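Long-range contact in cycloalternan-forming enzyme (Listeria monocytogenes serovar 1/2a, PDB 5F7U), which belongs to glycoside hydrolase family 31, built round a TIM barrel with further beta-rich domains, including a family 6 carbohydrate-binding module: residues E373-S385 with K435-A449. The protein carries 1 engineered substitution. Sequence-based numbering, arbitrary orientation.
Sequences EWDRESDVSSALS and KWTDPKGMVDSVHDA. With MG (magnesium ion), chain J.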
loop_
_atom_site.group_PDB
_atom_site.type_symbol
_atom_site.label_atom_id
_atom_site.label_comp_id
_atom_site.label_asym_id
_atom_site.label_seq_id
_atom_site.Cartn_x
_atom_site.Cartn_y
_atom_site.Cartn_z
ATOM N N GLU A 373 -22.071 -0.003 -14.196
ATOM C CA GLU A 373 -23.251 -0.277 -15.035
ATOM C C GLU A 373 -24.319 -1.216 -14.437
ATOM O O GLU A 373 -25.441 -1.284 -14.960
ATOM C CB GLU A 373 -22.837 -0.765 -16.427
ATOM C CG GLU A 373 -22.210 -2.153 -16.461
ATOM C CD GLU A 373 -21.564 -2.450 -17.807
ATOM O OE1 GLU A 373 -20.517 -1.837 -18.138
ATOM O OE2 GLU A 373 -22.109 -3.322 -18.538
ATOM N N TRP A 374 -23.955 -1.949 -13.381
ATOM C CA TRP A 374 -24.911 -2.824 -12.702
ATOM C C TRP A 374 -25.883 -1.954 -11.917
ATOM O O TRP A 374 -25.509 -1.324 -10.911
ATOM C CB TRP A 374 -24.179 -3.794 -11.775
ATOM C CG TRP A 374 -23.278 -4.749 -12.500
ATOM C CD1 TRP A 374 -23.291 -5.065 -13.846
ATOM C CD2 TRP A 374 -22.240 -5.533 -11.913
ATOM N NE1 TRP A 374 -22.299 -5.993 -14.118
ATOM C CE2 TRP A 374 -21.659 -6.309 -12.951
ATOM C CE3 TRP A 374 -21.736 -5.656 -10.603
ATOM C CZ2 TRP A 374 -20.577 -7.174 -12.726
ATOM C CZ3 TRP A 374 -20.664 -6.545 -10.381
ATOM C CH2 TRP A 374 -20.109 -7.280 -11.434
ATOM N N ASP A 375 -27.119 -1.879 -12.401
ATOM C CA ASP A 375 -28.069 -0.917 -11.843
ATOM C C ASP A 375 -29.462 -1.474 -11.641
ATOM O O ASP A 375 -30.413 -0.708 -11.455
ATOM C CB ASP A 375 -28.140 0.355 -12.722
ATOM C CG ASP A 375 -28.852 0.114 -14.060
ATOM O OD1 ASP A 375 -28.726 -0.991 -14.648
ATOM O OD2 ASP A 375 -29.522 1.060 -14.542
ATOM N N ARG A 376 -29.587 -2.796 -11.692
ATOM C CA ARG A 376 -30.886 -3.443 -11.510
ATOM C C ARG A 376 -30.684 -4.888 -11.103
ATOM O O ARG A 376 -29.599 -5.442 -11.269
ATOM C CB ARG A 376 -31.735 -3.345 -12.792
ATOM C CG ARG A 376 -31.089 -3.964 -14.035
ATOM C CD ARG A 376 -31.761 -3.418 -15.300
ATOM N NE ARG A 376 -31.237 -2.088 -15.629
ATOM C CZ ARG A 376 -31.868 -1.167 -16.357
ATOM N NH1 ARG A 376 -33.092 -1.383 -16.838
ATOM N NH2 ARG A 376 -31.279 0.000 -16.588
ATOM N N GLU A 377 -31.740 -5.496 -10.575
ATOM C CA GLU A 377 -31.678 -6.888 -10.141
ATOM C C GLU A 377 -31.206 -7.842 -11.229
ATOM O O GLU A 377 -30.413 -8.740 -10.950
ATOM C CB GLU A 377 -33.044 -7.312 -9.629
ATOM C CG GLU A 377 -33.187 -6.926 -8.180
ATOM C CD GLU A 377 -34.623 -6.870 -7.687
ATOM O OE1 GLU A 377 -35.594 -6.905 -8.488
ATOM O OE2 GLU A 377 -34.753 -6.736 -6.459
ATOM N N SER A 378 -31.668 -7.650 -12.463
ATOM C CA SER A 378 -31.260 -8.567 -13.538
ATOM C C SER A 378 -29.773 -8.457 -13.847
ATOM O O SER A 378 -29.174 -9.435 -14.286
ATOM C CB SER A 378 -32.079 -8.377 -14.807
ATOM O OG SER A 378 -32.081 -7.033 -15.258
ATOM N N ASP A 379 -29.184 -7.278 -13.612
ATOM C CA ASP A 379 -27.721 -7.120 -13.766
ATOM C C ASP A 379 -26.988 -7.936 -12.708
ATOM O O ASP A 379 -25.953 -8.565 -12.996
ATOM C CB ASP A 379 -27.261 -5.641 -13.640
ATOM C CG ASP A 379 -27.573 -4.784 -14.889
ATOM O OD1 ASP A 379 -27.896 -5.347 -15.954
ATOM O OD2 ASP A 379 -27.477 -3.535 -14.818
ATOM N N VAL A 380 -27.500 -7.902 -11.477
ATOM C CA VAL A 380 -26.893 -8.654 -10.366
ATOM C C VAL A 380 -27.036 -10.164 -10.648
ATOM O O VAL A 380 -26.047 -10.893 -10.547
ATOM C CB VAL A 380 -27.489 -8.264 -8.996
ATOM C CG1 VAL A 380 -26.993 -9.195 -7.885
ATOM C CG2 VAL A 380 -27.131 -6.825 -8.645
ATOM N N SER A 381 -28.241 -10.611 -11.015
ATOM C CA SER A 381 -28.455 -12.023 -11.379
ATOM C C SER A 381 -27.523 -12.482 -12.491
ATOM O O SER A 381 -26.948 -13.573 -12.408
ATOM C CB SER A 381 -29.906 -12.276 -11.769
ATOM O OG SER A 381 -30.711 -11.964 -10.659
ATOM N N SER A 382 -27.375 -11.646 -13.520
ATOM C CA SER A 382 -26.488 -11.959 -14.645
ATOM C C SER A 382 -25.043 -12.043 -14.209
ATOM O O SER A 382 -24.347 -12.943 -14.655
ATOM C CB SER A 382 -26.621 -10.957 -15.793
ATOM O OG SER A 382 -27.907 -11.079 -16.367
ATOM N N ALA A 383 -24.587 -11.110 -13.357
ATOM C CA ALA A 383 -23.218 -11.170 -12.825
ATOM C C ALA A 383 -22.959 -12.467 -12.063
ATOM O O ALA A 383 -21.910 -13.101 -12.246
ATOM C CB ALA A 383 -22.913 -9.956 -11.938
ATOM N N LEU A 384 -23.918 -12.874 -11.233
ATOM C CA LEU A 384 -23.770 -14.134 -10.478
ATOM C C LEU A 384 -23.794 -15.353 -11.395
ATOM O O LEU A 384 -22.989 -16.277 -11.230
ATOM C CB LEU A 384 -24.840 -14.272 -9.385
ATOM C CG LEU A 384 -24.861 -13.137 -8.336
ATOM C CD1 LEU A 384 -26.083 -13.280 -7.440
ATOM C CD2 LEU A 384 -23.562 -13.022 -7.525
ATOM N N SER A 385 -24.717 -15.343 -12.360
ATOM C CA SER A 385 -24.833 -16.417 -13.337
ATOM C C SER A 385 -23.563 -16.543 -14.193
ATOM O O SER A 385 -23.051 -17.664 -14.424
ATOM C CB SER A 385 -26.057 -16.157 -14.236
ATOM O OG SER A 385 -26.172 -17.215 -15.161
ATOM N N LYS A 435 -36.427 -1.421 -10.970
ATOM C CA LYS A 435 -35.091 -2.022 -11.028
ATOM C C LYS A 435 -34.736 -2.888 -9.818
ATOM O O LYS A 435 -33.878 -3.787 -9.924
ATOM C CB LYS A 435 -34.038 -0.930 -11.247
ATOM C CG LYS A 435 -34.180 -0.269 -12.609
ATOM C CD LYS A 435 -33.336 0.996 -12.741
ATOM C CE LYS A 435 -33.606 1.634 -14.090
ATOM N NZ LYS A 435 -33.111 3.039 -14.141
ATOM N N TRP A 436 -35.414 -2.646 -8.695
ATOM C CA TRP A 436 -35.130 -3.356 -7.455
ATOM C C TRP A 436 -36.436 -3.707 -6.783
ATOM O O TRP A 436 -36.911 -2.973 -5.916
ATOM C CB TRP A 436 -34.287 -2.514 -6.507
ATOM C CG TRP A 436 -33.047 -1.978 -7.113
ATOM C CD1 TRP A 436 -32.859 -0.704 -7.572
ATOM C CD2 TRP A 436 -31.826 -2.682 -7.366
ATOM N NE1 TRP A 436 -31.584 -0.565 -8.069
ATOM C CE2 TRP A 436 -30.936 -1.765 -7.971
ATOM C CE3 TRP A 436 -31.389 -4.006 -7.140
ATOM C CZ2 TRP A 436 -29.633 -2.118 -8.342
ATOM C CZ3 TRP A 436 -30.086 -4.358 -7.508
ATOM C CH2 TRP A 436 -29.229 -3.420 -8.108
ATOM N N THR A 437 -37.010 -4.829 -7.176
ATOM C CA THR A 437 -38.315 -5.220 -6.624
ATOM C C THR A 437 -38.181 -5.936 -5.270
ATOM O O THR A 437 -39.164 -6.024 -4.524
ATOM C CB THR A 437 -39.112 -6.136 -7.578
ATOM O OG1 THR A 437 -38.387 -7.354 -7.772
ATOM C CG2 THR A 437 -39.396 -5.454 -8.900
ATOM N N ASP A 438 -36.990 -6.467 -4.962
ATOM C CA ASP A 438 -36.781 -7.186 -3.701
ATOM C C ASP A 438 -35.302 -7.111 -3.282
ATOM O O ASP A 438 -34.574 -8.082 -3.479
ATOM C CB ASP A 438 -37.257 -8.650 -3.854
ATOM C CG ASP A 438 -37.019 -9.510 -2.606
ATOM O OD1 ASP A 438 -36.780 -8.983 -1.491
ATOM O OD2 ASP A 438 -37.084 -10.752 -2.763
ATOM N N PRO A 439 -34.860 -5.963 -2.710
ATOM C CA PRO A 439 -33.431 -5.838 -2.353
ATOM C C PRO A 439 -32.942 -6.911 -1.365
ATOM O O PRO A 439 -31.824 -7.440 -1.508
ATOM C CB PRO A 439 -33.333 -4.425 -1.742
ATOM C CG PRO A 439 -34.485 -3.682 -2.330
ATOM C CD PRO A 439 -35.589 -4.702 -2.458
ATOM N N LYS A 440 -33.785 -7.258 -0.401
ATOM C CA LYS A 440 -33.479 -8.326 0.560
ATOM C C LYS A 440 -33.198 -9.642 -0.173
ATOM O O LYS A 440 -32.189 -10.291 0.076
ATOM C CB LYS A 440 -34.666 -8.502 1.515
ATOM C CG LYS A 440 -34.314 -9.044 2.878
ATOM C CD LYS A 440 -35.483 -8.863 3.850
ATOM C CE LYS A 440 -36.484 -9.998 3.778
ATOM N NZ LYS A 440 -37.434 -9.958 4.930
ATOM N N GLY A 441 -34.079 -10.027 -1.093
ATOM C CA GLY A 441 -33.888 -11.256 -1.869
ATOM C C GLY A 441 -32.675 -11.206 -2.771
ATOM O O GLY A 441 -31.999 -12.203 -2.969
ATOM N N MET A 442 -32.398 -10.022 -3.313
ATOM C CA MET A 442 -31.227 -9.829 -4.157
ATOM C C MET A 442 -29.963 -10.083 -3.330
ATOM O O MET A 442 -29.060 -10.808 -3.784
ATOM C CB MET A 442 -31.253 -8.409 -4.776
ATOM C CG MET A 442 -30.067 -8.039 -5.682
ATOM S SD MET A 442 -28.564 -7.564 -4.803
ATOM C CE MET A 442 -29.099 -6.022 -4.068
ATOM N N VAL A 443 -29.890 -9.487 -2.136
ATOM C CA VAL A 443 -28.711 -9.669 -1.262
ATOM C C VAL A 443 -28.563 -11.152 -0.861
ATOM O O VAL A 443 -27.456 -11.710 -0.884
ATOM C CB VAL A 443 -28.761 -8.710 -0.049
ATOM C CG1 VAL A 443 -27.673 -9.049 0.975
ATOM C CG2 VAL A 443 -28.597 -7.256 -0.516
ATOM N N ASP A 444 -29.689 -11.799 -0.558
ATOM C CA ASP A 444 -29.678 -13.221 -0.207
ATOM C C ASP A 444 -29.089 -14.068 -1.324
ATOM O O ASP A 444 -28.337 -15.013 -1.057
ATOM C CB ASP A 444 -31.094 -13.719 0.133
ATOM C CG ASP A 444 -31.605 -13.180 1.444
ATOM O OD1 ASP A 444 -30.812 -12.807 2.318
ATOM O OD2 ASP A 444 -32.831 -13.160 1.631
ATOM N N SER A 445 -29.400 -13.709 -2.573
ATOM C CA SER A 445 -28.882 -14.464 -3.717
ATOM C C SER A 445 -27.376 -14.236 -3.900
ATOM O O SER A 445 -26.670 -15.144 -4.322
ATOM C CB SER A 445 -29.667 -14.160 -4.997
ATOM O OG SER A 445 -29.297 -12.890 -5.527
ATOM N N VAL A 446 -26.886 -13.046 -3.548
ATOM C CA VAL A 446 -25.422 -12.795 -3.551
ATOM C C VAL A 446 -24.747 -13.689 -2.495
ATOM O O VAL A 446 -23.724 -14.318 -2.764
ATOM C CB VAL A 446 -25.064 -11.294 -3.330
ATOM C CG1 VAL A 446 -23.550 -11.083 -3.193
ATOM C CG2 VAL A 446 -25.611 -10.436 -4.465
ATOM N N HIS A 447 -25.330 -13.738 -1.300
ATOM C CA HIS A 447 -24.813 -14.599 -0.231
ATOM C C HIS A 447 -24.827 -16.082 -0.615
ATOM O O HIS A 447 -23.884 -16.816 -0.297
ATOM C CB HIS A 447 -25.604 -14.388 1.058
ATOM C CG HIS A 447 -25.419 -13.034 1.664
ATOM N ND1 HIS A 447 -26.336 -12.480 2.535
ATOM C CD2 HIS A 447 -24.428 -12.120 1.524
ATOM C CE1 HIS A 447 -25.911 -11.282 2.904
ATOM N NE2 HIS A 447 -24.757 -11.044 2.309
ATOM N N ASP A 448 -25.898 -16.508 -1.307
ATOM C CA ASP A 448 -26.015 -17.883 -1.826
ATOM C C ASP A 448 -24.854 -18.270 -2.719
ATOM O O ASP A 448 -24.440 -19.436 -2.733
ATOM C CB ASP A 448 -27.303 -18.055 -2.632
ATOM C CG ASP A 448 -28.531 -18.164 -1.762
ATOM O OD1 ASP A 448 -28.391 -18.348 -0.527
ATOM O OD2 ASP A 448 -29.652 -18.108 -2.318
ATOM N N ALA A 449 -24.345 -17.289 -3.471
ATOM C CA ALA A 449 -23.189 -17.479 -4.347
ATOM C C ALA A 449 -21.865 -17.459 -3.582
ATOM O O ALA A 449 -20.814 -17.600 -4.190
ATOM C CB ALA A 449 -23.173 -16.416 -5.448
HETATM MG MG MG J . -27.266 -1.758 -16.093
HETATM O O HOH W 1 -30.512 1.523 -9.872
HETATM O O HOH W 2 -30.570 3.224 -13.253
HETATM O O HOH W 3 -28.899 -2.445 -17.377
HETATM O O HOH W 4 -30.123 -12.843 -8.063
HETATM O O HOH W 5 -25.945 -3.100 -17.459
HETATM O O HOH W 6 -26.946 0.411 -16.865
#
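Glu377, in the first turn of its helix, reaches across to the loop that leads into helix 439-448 and illustrates how one carboxylate can fix the start of a neighbouring helix. Glu377 OE1 accepts from Thr437 N (2.8 Å), which comes from above the carboxylate plane, and, on its syn lone pair, from Thr437 OG1. Glu377 OE2 offers its own syn lone pair to Asp438 N at 2.7 Å. The chain, extended beyond CG, carries the carboxylate past the Trp436 ring, its plane 79° from that of the indole. A backbone bond from Glu377 N to Lys435 O (2.8 Å) ties the two helix entrances together. Asp438, whose N is bonded to Glu377 OE2, also caps its own helix by accepting from Gly441 N through OD1.

Behind these bonds the packing is aromatic and aliphatic. One face of the Trp436 indole lies against the backbone of Arg376 and Glu377, while Val380 CG2 meets the ring edge, 4.0 Å from Trp436 CZ3. The other branch, Val380 CG1, anti to the backbone N (chi1 172°), packs against Met442 SD at 3.8 Å and against Val446 CG2. Further along, Leu384 spreads its two methyls along the last turn of the second helix, CD1 near Ser445 and Val446, CD2 against Ala449 CB.

Charged groups connect this packing to the magnesium ion, bound by Glu373 O, Asp375 OD1, Asp379 OD2 and three waters. Arg376 grips Asp375 side-on, with NE to OD1 and NH2 to OD2, as Lys435 CE lies over one guanidinium face, offset toward its rim; a water joins Asp375 OD2 to Lys435 NZ.

The two helices run nearly parallel, 8° apart with axes 10.5 Å from each other, as neighbours on the outside of the TIM barrel. Beneath them, Val380, Trp436 and Met442 rest on Leu399 of strand 396-399, and Met442 also touches Ile453 of strand 452-457.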